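Local coordinates for protein ATP-dependent DNA ligase (Mycobacterium tuberculosis, PDB 6NHX) that seals breaks in double-stranded DNA at the expense of ATP, working with Ku in non-homologous end joining, at residues Gln192-Arg200 and Leu211-Leu221; Pro270-Tyr278 and Ser290-Pro301. The protein carries 1 engineered substitution. All blocks are in the same frame, centred on the assembly; numbering follows the deposited sequence.

Contact 1. Residues Gln192-Arg200 and Leu211-Leu221; sequences QEVVIGGWR and LLMGIPGPGGL
Around V195 and G214 the strand 192-200 pairs antiparallel with 211-217: V195 N donates to G214 O at 2.8 Å in a nearly straight bond (172°), and G214 N returns one to V195 O. Beyond this pair the register slips. G197 N donates to L212 O and L212 N to G198 O; G197 and G198 both face L212, a classic beta bulge.

On the face of I196 and L211, the two side chains meet through their terminal methyls (I196 CD1 to L211 CD1 3.9 Å). The other branch of that leucine, CD2, lies against the CB of W199 at 3.6 Å, whose indole leads away to meet the ring of H247. On the opposite face, L221 comes in from the next strand with both methyls: CD2 touches V195 CB at 3.8 Å and CD1 covers the CA of G197. With V195 CG1 anti to the backbone N (chi1 175°), CG2 stands beside that N and meets P216 CG at 3.8 Å. At the far end I215 is bent so that CD1 reaches E193 O at 3.4 Å. That same carbonyl accepts Q192 NE2 on an in-plane lone pair, and V305 O takes another bond from this amide.

Across the strands every hydrogen bond is backbone to backbone and the side chains meet mostly through hydrocarbon, which implies a hydrophobic joint in the OB-type C-terminal domain.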
loop_
_atom_site.group_PDB
_atom_site.type_symbol
_atom_site.label_atom_id
_atom_site.label_comp_id
_atom_site.label_asym_id
_atom_site.label_seq_id
_atom_site.Cartn_x
_atom_site.Cartn_y
_atom_site.Cartn_z
ATOM N N GLN A 192 -1.564 13.251 0.017
ATOM C CA GLN A 192 -2.573 13.994 -0.725
ATOM C C GLN A 192 -2.820 13.275 -2.041
ATOM O O GLN A 192 -1.866 12.914 -2.736
ATOM C CB GLN A 192 -2.084 15.424 -0.993
ATOM C CG GLN A 192 -3.008 16.278 -1.864
ATOM C CD GLN A 192 -4.361 16.508 -1.230
ATOM O OE1 GLN A 192 -4.450 16.971 -0.084
ATOM N NE2 GLN A 192 -5.431 16.189 -1.967
ATOM N N GLU A 193 -4.093 13.049 -2.366
ATOM C CA GLU A 193 -4.472 12.603 -3.693
ATOM C C GLU A 193 -4.382 13.769 -4.666
ATOM O O GLU A 193 -4.786 14.906 -4.362
ATOM C CB GLU A 193 -5.896 12.052 -3.680
ATOM C CG GLU A 193 -6.035 10.812 -2.813
ATOM C CD GLU A 193 -7.472 10.496 -2.476
ATOM O OE1 GLU A 193 -8.383 11.135 -3.043
ATOM O OE2 GLU A 193 -7.689 9.599 -1.635
ATOM N N VAL A 194 -3.854 13.480 -5.853
ATOM C CA VAL A 194 -3.705 14.480 -6.905
ATOM C C VAL A 194 -4.112 13.855 -8.228
ATOM O O VAL A 194 -4.161 12.634 -8.370
ATOM C CB VAL A 194 -2.267 15.040 -7.001
ATOM C CG1 VAL A 194 -1.868 15.776 -5.724
ATOM C CG2 VAL A 194 -1.290 13.919 -7.313
ATOM N N VAL A 195 -4.431 14.701 -9.202
ATOM C CA VAL A 195 -4.693 14.260 -10.569
ATOM C C VAL A 195 -3.495 14.623 -11.436
ATOM O O VAL A 195 -2.943 15.728 -11.322
ATOM C CB VAL A 195 -5.998 14.877 -11.108
ATOM C CG1 VAL A 195 -6.221 14.527 -12.585
ATOM C CG2 VAL A 195 -7.171 14.427 -10.256
ATOM N N ILE A 196 -3.066 13.688 -12.283
ATOM C CA ILE A 196 -1.946 13.940 -13.181
ATOM C C ILE A 196 -2.423 14.756 -14.372
ATOM O O ILE A 196 -3.380 14.376 -15.058
ATOM C CB ILE A 196 -1.317 12.617 -13.637
ATOM C CG1 ILE A 196 -0.843 11.818 -12.417
ATOM C CG2 ILE A 196 -0.185 12.905 -14.593
ATOM C CD1 ILE A 196 -0.406 10.397 -12.754
ATOM N N GLY A 197 -1.760 15.889 -14.625
ATOM C CA GLY A 197 -2.086 16.688 -15.789
ATOM C C GLY A 197 -1.052 16.701 -16.899
ATOM O O GLY A 197 -1.308 17.181 -18.005
ATOM N N GLY A 198 0.120 16.145 -16.615
ATOM C CA GLY A 198 1.155 16.059 -17.629
ATOM C C GLY A 198 2.366 15.351 -17.066
ATOM O O GLY A 198 2.443 15.051 -15.873
ATOM N N TRP A 199 3.319 15.080 -17.954
ATOM C CA TRP A 199 4.524 14.388 -17.518
ATOM C C TRP A 199 5.734 14.877 -18.296
ATOM O O TRP A 199 5.621 15.327 -19.435
ATOM C CB TRP A 199 4.396 12.856 -17.623
ATOM C CG TRP A 199 4.198 12.336 -19.013
ATOM C CD1 TRP A 199 3.007 12.145 -19.656
ATOM C CD2 TRP A 199 5.219 11.904 -19.924
ATOM N NE1 TRP A 199 3.222 11.632 -20.915
ATOM C CE2 TRP A 199 4.571 11.482 -21.108
ATOM C CE3 TRP A 199 6.616 11.845 -19.860
ATOM C CZ2 TRP A 199 5.274 11.001 -22.213
ATOM C CZ3 TRP A 199 7.314 11.369 -20.962
ATOM C CH2 TRP A 199 6.641 10.953 -22.121
ATOM N N ARG A 200 6.901 14.748 -17.669
ATOM C CA ARG A 200 8.175 15.091 -18.282
ATOM C C ARG A 200 9.105 13.884 -18.215
ATOM O O ARG A 200 9.050 13.077 -17.275
ATOM C CB ARG A 200 8.791 16.304 -17.567
ATOM C CG ARG A 200 10.066 16.859 -18.165
ATOM C CD ARG A 200 10.780 17.668 -17.100
ATOM N NE ARG A 200 12.034 18.259 -17.577
ATOM C CZ ARG A 200 12.314 19.561 -17.555
ATOM N NH1 ARG A 200 11.434 20.422 -17.077
ATOM N NH2 ARG A 200 13.480 20.003 -18.007
ATOM N N LEU A 211 6.018 14.127 -12.847
ATOM C CA LEU A 211 4.612 14.309 -13.151
ATOM C C LEU A 211 4.194 15.673 -12.640
ATOM O O LEU A 211 4.623 16.107 -11.565
ATOM C CB LEU A 211 3.763 13.232 -12.484
ATOM C CG LEU A 211 4.071 11.818 -12.972
ATOM C CD1 LEU A 211 3.390 10.833 -12.085
ATOM C CD2 LEU A 211 3.597 11.637 -14.384
ATOM N N LEU A 212 3.352 16.333 -13.417
ATOM C CA LEU A 212 2.810 17.631 -13.061
ATOM C C LEU A 212 1.422 17.377 -12.480
ATOM O O LEU A 212 0.542 16.864 -13.180
ATOM C CB LEU A 212 2.758 18.529 -14.297
ATOM C CG LEU A 212 4.118 19.013 -14.846
ATOM C CD1 LEU A 212 5.007 19.591 -13.752
ATOM C CD2 LEU A 212 4.879 17.936 -15.634
ATOM N N MET A 213 1.250 17.707 -11.200
ATOM C CA MET A 213 0.099 17.348 -10.385
ATOM C C MET A 213 -0.886 18.498 -10.297
ATOM O O MET A 213 -0.493 19.668 -10.318
ATOM C CB MET A 213 0.552 17.072 -8.947
ATOM C CG MET A 213 1.620 16.009 -8.772
ATOM S SD MET A 213 2.144 15.990 -7.038
ATOM C CE MET A 213 2.874 17.612 -6.873
ATOM N N GLY A 214 -2.162 18.159 -10.120
ATOM C CA GLY A 214 -3.156 19.185 -9.863
ATOM C C GLY A 214 -4.305 18.714 -8.987
ATOM O O GLY A 214 -4.553 17.504 -8.847
ATOM N N ILE A 215 -4.996 19.683 -8.415
ATOM C CA ILE A 215 -6.234 19.445 -7.668
ATOM C C ILE A 215 -7.381 19.979 -8.523
ATOM O O ILE A 215 -7.342 21.144 -8.924
ATOM C CB ILE A 215 -6.216 20.163 -6.305
ATOM C CG1 ILE A 215 -5.021 19.720 -5.460
ATOM C CG2 ILE A 215 -7.528 19.940 -5.558
ATOM C CD1 ILE A 215 -5.032 18.259 -5.053
ATOM N N PRO A 216 -8.407 19.179 -8.812
ATOM C CA PRO A 216 -9.508 19.683 -9.649
ATOM C C PRO A 216 -10.218 20.862 -8.998
ATOM O O PRO A 216 -10.528 20.849 -7.803
ATOM C CB PRO A 216 -10.439 18.471 -9.779
ATOM C CG PRO A 216 -9.547 17.303 -9.543
ATOM C CD PRO A 216 -8.574 17.754 -8.497
ATOM N N GLY A 217 -10.468 21.889 -9.797
ATOM C CA GLY A 217 -11.238 23.020 -9.336
ATOM C C GLY A 217 -12.137 23.534 -10.433
ATOM O O GLY A 217 -12.205 22.966 -11.528
ATOM N N PRO A 218 -12.862 24.617 -10.163
ATOM C CA PRO A 218 -13.549 25.308 -11.257
ATOM C C PRO A 218 -12.506 25.822 -12.236
ATOM O O PRO A 218 -11.507 26.424 -11.842
ATOM C CB PRO A 218 -14.282 26.456 -10.551
ATOM C CG PRO A 218 -14.317 26.079 -9.099
ATOM C CD PRO A 218 -13.083 25.267 -8.861
ATOM N N GLY A 219 -12.715 25.547 -13.510
ATOM C CA GLY A 219 -11.779 26.005 -14.508
ATOM C C GLY A 219 -10.603 25.090 -14.763
ATOM O O GLY A 219 -9.792 25.398 -15.644
ATOM N N GLY A 220 -10.474 23.985 -14.025
ATOM C CA GLY A 220 -9.474 22.986 -14.356
ATOM C C GLY A 220 -8.629 22.593 -13.163
ATOM O O GLY A 220 -8.958 22.872 -12.006
ATOM N N LEU A 221 -7.534 21.881 -13.438
ATOM C CA LEU A 221 -6.630 21.467 -12.375
ATOM C C LEU A 221 -5.861 22.660 -11.830
ATOM O O LEU A 221 -5.329 23.477 -12.593
ATOM C CB LEU A 221 -5.625 20.431 -12.891
ATOM C CG LEU A 221 -6.129 19.042 -13.275
ATOM C CD1 LEU A 221 -4.942 18.173 -13.691
ATOM C CD2 LEU A 221 -6.889 18.407 -12.132
#

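Contact 2. Residues Pro270-Tyr278 and Ser290-Pro301; sequences PALVAEVRY and SSWRGLRPDKKP. With ATP (adenosine-5'-triphosphate), chain B.
The guanidinium groups of R293 and R296 meet E275 and ATP at their edges, and K299 NZ stands over one face of R296, near its rim. E275 OE2 accepts R296 NH1 at 2.7 Å and R293 NH1 at 3.0 Å from opposite faces of the carboxylate plane; that plane is turned 75° from the first guanidinium and 30° from the second. R293 grips ATP O2A with both NH1 and NH2 (2.6 Å from NH2), its chain extended to bring the group there, whereas R296, bent at chi2 and chi3, gives NH2 to O2B at 3.1 Å and NH1 to O1B. E275 thus probably helps position two phosphate-binding arginines and offset their charge; K299 NZ, whose main partner is E193, adds a weak, long salt bridge to OE1.

R277 has R293 CG and CB over one face and S291 OG at its edge, 3.0 Å from NH1 and in plane; its NE pairs with E163. Over one face of the W292 indole lies G294 CA, and A274 CB approaches obliquely, 3.4 Å from CZ3. The strands pair antiparallel, with a classic beta bulge where R293 and G294 both face E275.

Strand 190-201 flanks 273-278, hydrogen-bonding to segment 270-278 through L272, A274, V276 and Y278, while helix 235-243 packs on L272, W292 and L295.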
loop_
_atom_site.group_PDB
_atom_site.type_symbol
_atom_site.label_atom_id
_atom_site.label_comp_id
_atom_site.label_asym_id
_atom_site.label_seq_id
_atom_site.Cartn_x
_atom_site.Cartn_y
_atom_site.Cartn_z
ATOM N N PRO A 270 -7.141 14.713 -17.678
ATOM C CA PRO A 270 -7.015 14.629 -16.209
ATOM C C PRO A 270 -7.823 13.481 -15.626
ATOM O O PRO A 270 -8.766 13.672 -14.848
ATOM C CB PRO A 270 -7.532 16.007 -15.762
ATOM C CG PRO A 270 -8.522 16.395 -16.816
ATOM C CD PRO A 270 -7.967 15.849 -18.114
ATOM N N ALA A 271 -7.427 12.262 -15.993
ATOM C CA ALA A 271 -8.174 11.061 -15.660
ATOM C C ALA A 271 -7.554 10.225 -14.548
ATOM O O ALA A 271 -8.281 9.460 -13.904
ATOM C CB ALA A 271 -8.337 10.179 -16.906
ATOM N N LEU A 272 -6.252 10.351 -14.298
ATOM C CA LEU A 272 -5.534 9.468 -13.380
ATOM C C LEU A 272 -5.278 10.137 -12.037
ATOM O O LEU A 272 -4.720 11.240 -11.980
ATOM C CB LEU A 272 -4.188 9.064 -13.975
ATOM C CG LEU A 272 -4.153 8.152 -15.193
ATOM C CD1 LEU A 272 -2.719 7.720 -15.426
ATOM C CD2 LEU A 272 -5.060 6.950 -15.004
ATOM N N VAL A 273 -5.652 9.457 -10.970
ATOM C CA VAL A 273 -5.365 9.875 -9.605
ATOM C C VAL A 273 -4.076 9.207 -9.146
ATOM O O VAL A 273 -3.816 8.030 -9.441
ATOM C CB VAL A 273 -6.543 9.518 -8.677
ATOM C CG1 VAL A 273 -6.267 9.925 -7.240
ATOM C CG2 VAL A 273 -7.823 10.148 -9.187
ATOM N N ALA A 274 -3.260 9.952 -8.426
ATOM C CA ALA A 274 -2.078 9.437 -7.760
ATOM C C ALA A 274 -2.077 9.928 -6.323
ATOM O O ALA A 274 -2.798 10.856 -5.958
ATOM C CB ALA A 274 -0.809 9.929 -8.445
ATOM N N GLU A 275 -1.260 9.294 -5.495
ATOM C CA GLU A 275 -1.055 9.733 -4.127
ATOM C C GLU A 275 0.381 10.189 -3.971
ATOM O O GLU A 275 1.305 9.511 -4.438
ATOM C CB GLU A 275 -1.340 8.603 -3.141
ATOM C CG GLU A 275 -2.618 8.795 -2.366
ATOM C CD GLU A 275 -2.906 7.632 -1.450
ATOM O OE1 GLU A 275 -3.820 7.751 -0.610
ATOM O OE2 GLU A 275 -2.218 6.598 -1.573
ATOM N N VAL A 276 0.563 11.341 -3.338
ATOM C CA VAL A 276 1.896 11.826 -3.032
ATOM C C VAL A 276 1.987 12.159 -1.549
ATOM O O VAL A 276 0.991 12.493 -0.897
ATOM C CB VAL A 276 2.279 13.032 -3.911
ATOM C CG1 VAL A 276 2.208 12.648 -5.397
ATOM C CG2 VAL A 276 1.372 14.187 -3.627
ATOM N N ARG A 277 3.191 12.043 -1.013
ATOM C CA ARG A 277 3.499 12.517 0.323
ATOM C C ARG A 277 3.995 13.949 0.224
ATOM O O ARG A 277 4.516 14.370 -0.803
ATOM C CB ARG A 277 4.607 11.666 0.929
ATOM C CG ARG A 277 4.333 10.162 0.907
ATOM C CD ARG A 277 5.513 9.406 1.472
ATOM N NE ARG A 277 5.463 7.985 1.144
ATOM C CZ ARG A 277 5.974 7.467 0.039
ATOM N NH1 ARG A 277 6.578 8.245 -0.856
ATOM N NH2 ARG A 277 5.878 6.165 -0.168
ATOM N N TYR A 278 3.825 14.701 1.306
ATOM C CA TYR A 278 4.265 16.088 1.306
ATOM C C TYR A 278 4.443 16.519 2.749
ATOM O O TYR A 278 3.883 15.919 3.672
ATOM C CB TYR A 278 3.260 17.002 0.577
ATOM C CG TYR A 278 1.973 17.194 1.343
ATOM C CD1 TYR A 278 1.765 18.326 2.122
ATOM C CD2 TYR A 278 0.967 16.234 1.303
ATOM C CE1 TYR A 278 0.604 18.493 2.830
ATOM C CE2 TYR A 278 -0.204 16.392 2.013
ATOM C CZ TYR A 278 -0.380 17.524 2.776
ATOM O OH TYR A 278 -1.546 17.679 3.484
ATOM N N SER A 290 7.569 16.922 -1.802
ATOM C CA SER A 290 6.672 15.916 -2.337
ATOM C C SER A 290 7.440 14.646 -2.681
ATOM O O SER A 290 8.628 14.678 -3.017
ATOM C CB SER A 290 5.957 16.453 -3.579
ATOM O OG SER A 290 6.893 16.807 -4.587
ATOM N N SER A 291 6.753 13.511 -2.576
ATOM C CA SER A 291 7.314 12.265 -3.066
ATOM C C SER A 291 6.181 11.391 -3.579
ATOM O O SER A 291 5.047 11.467 -3.101
ATOM C CB SER A 291 8.140 11.522 -2.005
ATOM O OG SER A 291 7.346 11.139 -0.897
ATOM N N TRP A 292 6.521 10.552 -4.541
ATOM C CA TRP A 292 5.571 9.717 -5.259
ATOM C C TRP A 292 5.241 8.482 -4.431
ATOM O O TRP A 292 6.135 7.699 -4.092
ATOM C CB TRP A 292 6.270 9.297 -6.550
ATOM C CG TRP A 292 5.540 8.334 -7.422
ATOM C CD1 TRP A 292 5.892 7.041 -7.690
ATOM C CD2 TRP A 292 4.376 8.603 -8.200
ATOM N NE1 TRP A 292 4.995 6.479 -8.565
ATOM C CE2 TRP A 292 4.053 7.418 -8.894
ATOM C CE3 TRP A 292 3.560 9.723 -8.362
ATOM C CZ2 TRP A 292 2.954 7.326 -9.741
ATOM C CZ3 TRP A 292 2.465 9.627 -9.204
ATOM C CH2 TRP A 292 2.173 8.437 -9.882
ATOM N N ARG A 293 3.966 8.295 -4.095
ATOM C CA ARG A 293 3.588 6.995 -3.551
ATOM C C ARG A 293 3.183 6.025 -4.653
ATOM O O ARG A 293 3.726 4.918 -4.729
ATOM C CB ARG A 293 2.514 7.126 -2.466
ATOM C CG ARG A 293 2.456 5.915 -1.547
ATOM C CD ARG A 293 1.141 5.854 -0.797
ATOM N NE ARG A 293 1.160 4.824 0.238
ATOM C CZ ARG A 293 0.110 4.503 0.984
ATOM N NH1 ARG A 293 -1.051 5.126 0.809
ATOM N NH2 ARG A 293 0.223 3.563 1.913
ATOM N N GLY A 294 2.262 6.418 -5.521
ATOM C CA GLY A 294 1.900 5.609 -6.667
ATOM C C GLY A 294 0.564 6.035 -7.241
ATOM O O GLY A 294 -0.079 6.963 -6.759
ATOM N N LEU A 295 0.169 5.344 -8.308
ATOM C CA LEU A 295 -1.152 5.545 -8.892
ATOM C C LEU A 295 -2.225 4.949 -7.992
ATOM O O LEU A 295 -1.994 3.968 -7.278
ATOM C CB LEU A 295 -1.229 4.905 -10.277
ATOM C CG LEU A 295 -0.314 5.486 -11.359
ATOM C CD1 LEU A 295 -0.519 4.749 -12.668
ATOM C CD2 LEU A 295 -0.639 6.953 -11.544
ATOM N N ARG A 296 -3.415 5.561 -8.016
ATOM C CA ARG A 296 -4.584 5.058 -7.296
ATOM C C ARG A 296 -5.667 4.770 -8.335
ATOM O O ARG A 296 -6.575 5.593 -8.546
ATOM C CB ARG A 296 -5.068 6.037 -6.225
ATOM C CG ARG A 296 -4.091 6.299 -5.063
ATOM C CD ARG A 296 -3.382 5.032 -4.589
ATOM N NE ARG A 296 -4.298 4.017 -4.078
ATOM C CZ ARG A 296 -4.519 3.786 -2.787
ATOM N NH1 ARG A 296 -3.892 4.503 -1.862
ATOM N NH2 ARG A 296 -5.368 2.834 -2.418
ATOM N N PRO A 297 -5.606 3.601 -8.984
ATOM C CA PRO A 297 -6.434 3.367 -10.181
ATOM C C PRO A 297 -7.927 3.364 -9.932
ATOM O O PRO A 297 -8.691 3.607 -10.878
ATOM C CB PRO A 297 -5.962 1.994 -10.686
ATOM C CG PRO A 297 -4.651 1.751 -10.026
ATOM C CD PRO A 297 -4.653 2.509 -8.731
ATOM N N ASP A 298 -8.376 3.087 -8.711
ATOM C CA ASP A 298 -9.803 3.034 -8.434
ATOM C C ASP A 298 -10.364 4.349 -7.910
ATOM O O ASP A 298 -11.585 4.469 -7.765
ATOM C CB ASP A 298 -10.113 1.893 -7.461
ATOM C CG ASP A 298 -9.602 0.552 -7.963
ATOM O OD1 ASP A 298 -8.987 -0.189 -7.166
ATOM O OD2 ASP A 298 -9.798 0.249 -9.159
ATOM N N LYS A 299 -9.518 5.334 -7.626
ATOM C CA LYS A 299 -10.016 6.624 -7.183
ATOM C C LYS A 299 -10.412 7.465 -8.385
ATOM O O LYS A 299 -9.815 7.353 -9.461
ATOM C CB LYS A 299 -8.962 7.336 -6.339
ATOM C CG LYS A 299 -8.671 6.579 -5.061
ATOM C CD LYS A 299 -7.910 7.394 -4.040
ATOM C CE LYS A 299 -7.794 6.609 -2.737
ATOM N NZ LYS A 299 -7.055 7.358 -1.689
ATOM N N LYS A 300 -11.448 8.283 -8.206
ATOM C CA LYS A 300 -11.889 9.094 -9.331
ATOM C C LYS A 300 -11.429 10.529 -9.141
ATOM O O LYS A 300 -11.439 11.033 -8.015
ATOM C CB LYS A 300 -13.416 9.100 -9.435
ATOM C CG LYS A 300 -14.103 7.797 -9.071
ATOM C CD LYS A 300 -15.568 7.826 -9.483
ATOM C CE LYS A 300 -16.229 6.469 -9.293
ATOM N NZ LYS A 300 -15.393 5.364 -9.844
ATOM N N PRO A 301 -11.019 11.193 -10.221
ATOM C CA PRO A 301 -10.673 12.619 -10.112
ATOM C C PRO A 301 -11.743 13.445 -9.420
ATOM O O PRO A 301 -11.402 14.326 -8.627
ATOM C CB PRO A 301 -10.459 13.044 -11.572
ATOM C CG PRO A 301 -10.034 11.776 -12.265
ATOM C CD PRO A 301 -10.776 10.657 -11.572
HETATM P PG ATP B . -7.497 1.176 2.669
HETATM O O1G ATP B . -7.393 1.207 4.181
HETATM O O2G ATP B . -8.902 1.316 2.115
HETATM O O3G ATP B . -6.739 0.009 2.062
HETATM P PB ATP B . -5.324 2.744 1.488
HETATM O O1B ATP B . -5.164 4.201 1.135
HETATM O O2B ATP B . -5.037 1.660 0.473
HETATM O O3B ATP B . -6.785 2.536 2.139
HETATM P PA ATP B . -3.498 3.321 3.665
HETATM O O1A ATP B . -4.317 4.449 4.214
HETATM O O2A ATP B . -2.227 3.496 2.876
HETATM O O3A ATP B . -4.474 2.405 2.796
HETATM O "O5'" ATP B . -3.313 2.205 4.823
HETATM C "C5'" ATP B . -2.361 1.156 4.670
HETATM C "C4'" ATP B . -2.934 0.000 3.843
HETATM O "O4'" ATP B . -2.005 -1.080 3.932
HETATM C "C3'" ATP B . -4.258 -0.523 4.358
HETATM O "O3'" ATP B . -4.940 -1.169 3.287
HETATM C "C2'" ATP B . -3.794 -1.572 5.329
HETATM O "O2'" ATP B . -4.802 -2.557 5.599
HETATM C "C1'" ATP B . -2.593 -2.184 4.615
HETATM N N9 ATP B . -1.558 -2.650 5.560
HETATM C C8 ATP B . -0.224 -2.422 5.464
HETATM N N7 ATP B . 0.447 -3.025 6.483
HETATM C C5 ATP B . -0.482 -3.661 7.223
HETATM C C6 ATP B . -0.458 -4.460 8.440
HETATM N N6 ATP B . 0.695 -4.684 9.081
HETATM N N1 ATP B . -1.626 -4.934 8.899
HETATM C C2 ATP B . -2.793 -4.709 8.285
HETATM N N3 ATP B . -2.895 -3.968 7.170
HETATM C C4 ATP B . -1.788 -3.417 6.624
HETATM O O HOH W 1 -7.182 6.917 -11.056
HETATM O O HOH W 2 -3.864 6.438 1.668
#

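In the fold
Contacts 1 and 2 follow one another along the chain and share one curled antiparallel sheet, their centres about 9 Å apart. Strand 190-201 joins them, pairing with 208-217 within contact 1 and also with 273-278 of contact 2; Q192 N probably bonds to V276 O at 2.8 Å. L211 CD1 packs on W292 CZ3 at 3.3 Å, linking their apolar sides. E193 and K299 form a salt bridge between the polar sides, modelled doubtfully short. Contact 2 supplies R293 and R296 to the ATP phosphates, whereas the E193 side chain of contact 1 is about 7 Å from ATP, nearest atoms. D33, a likely manganese ligand, pairs with R293, consistent with domain closure over the nucleotide.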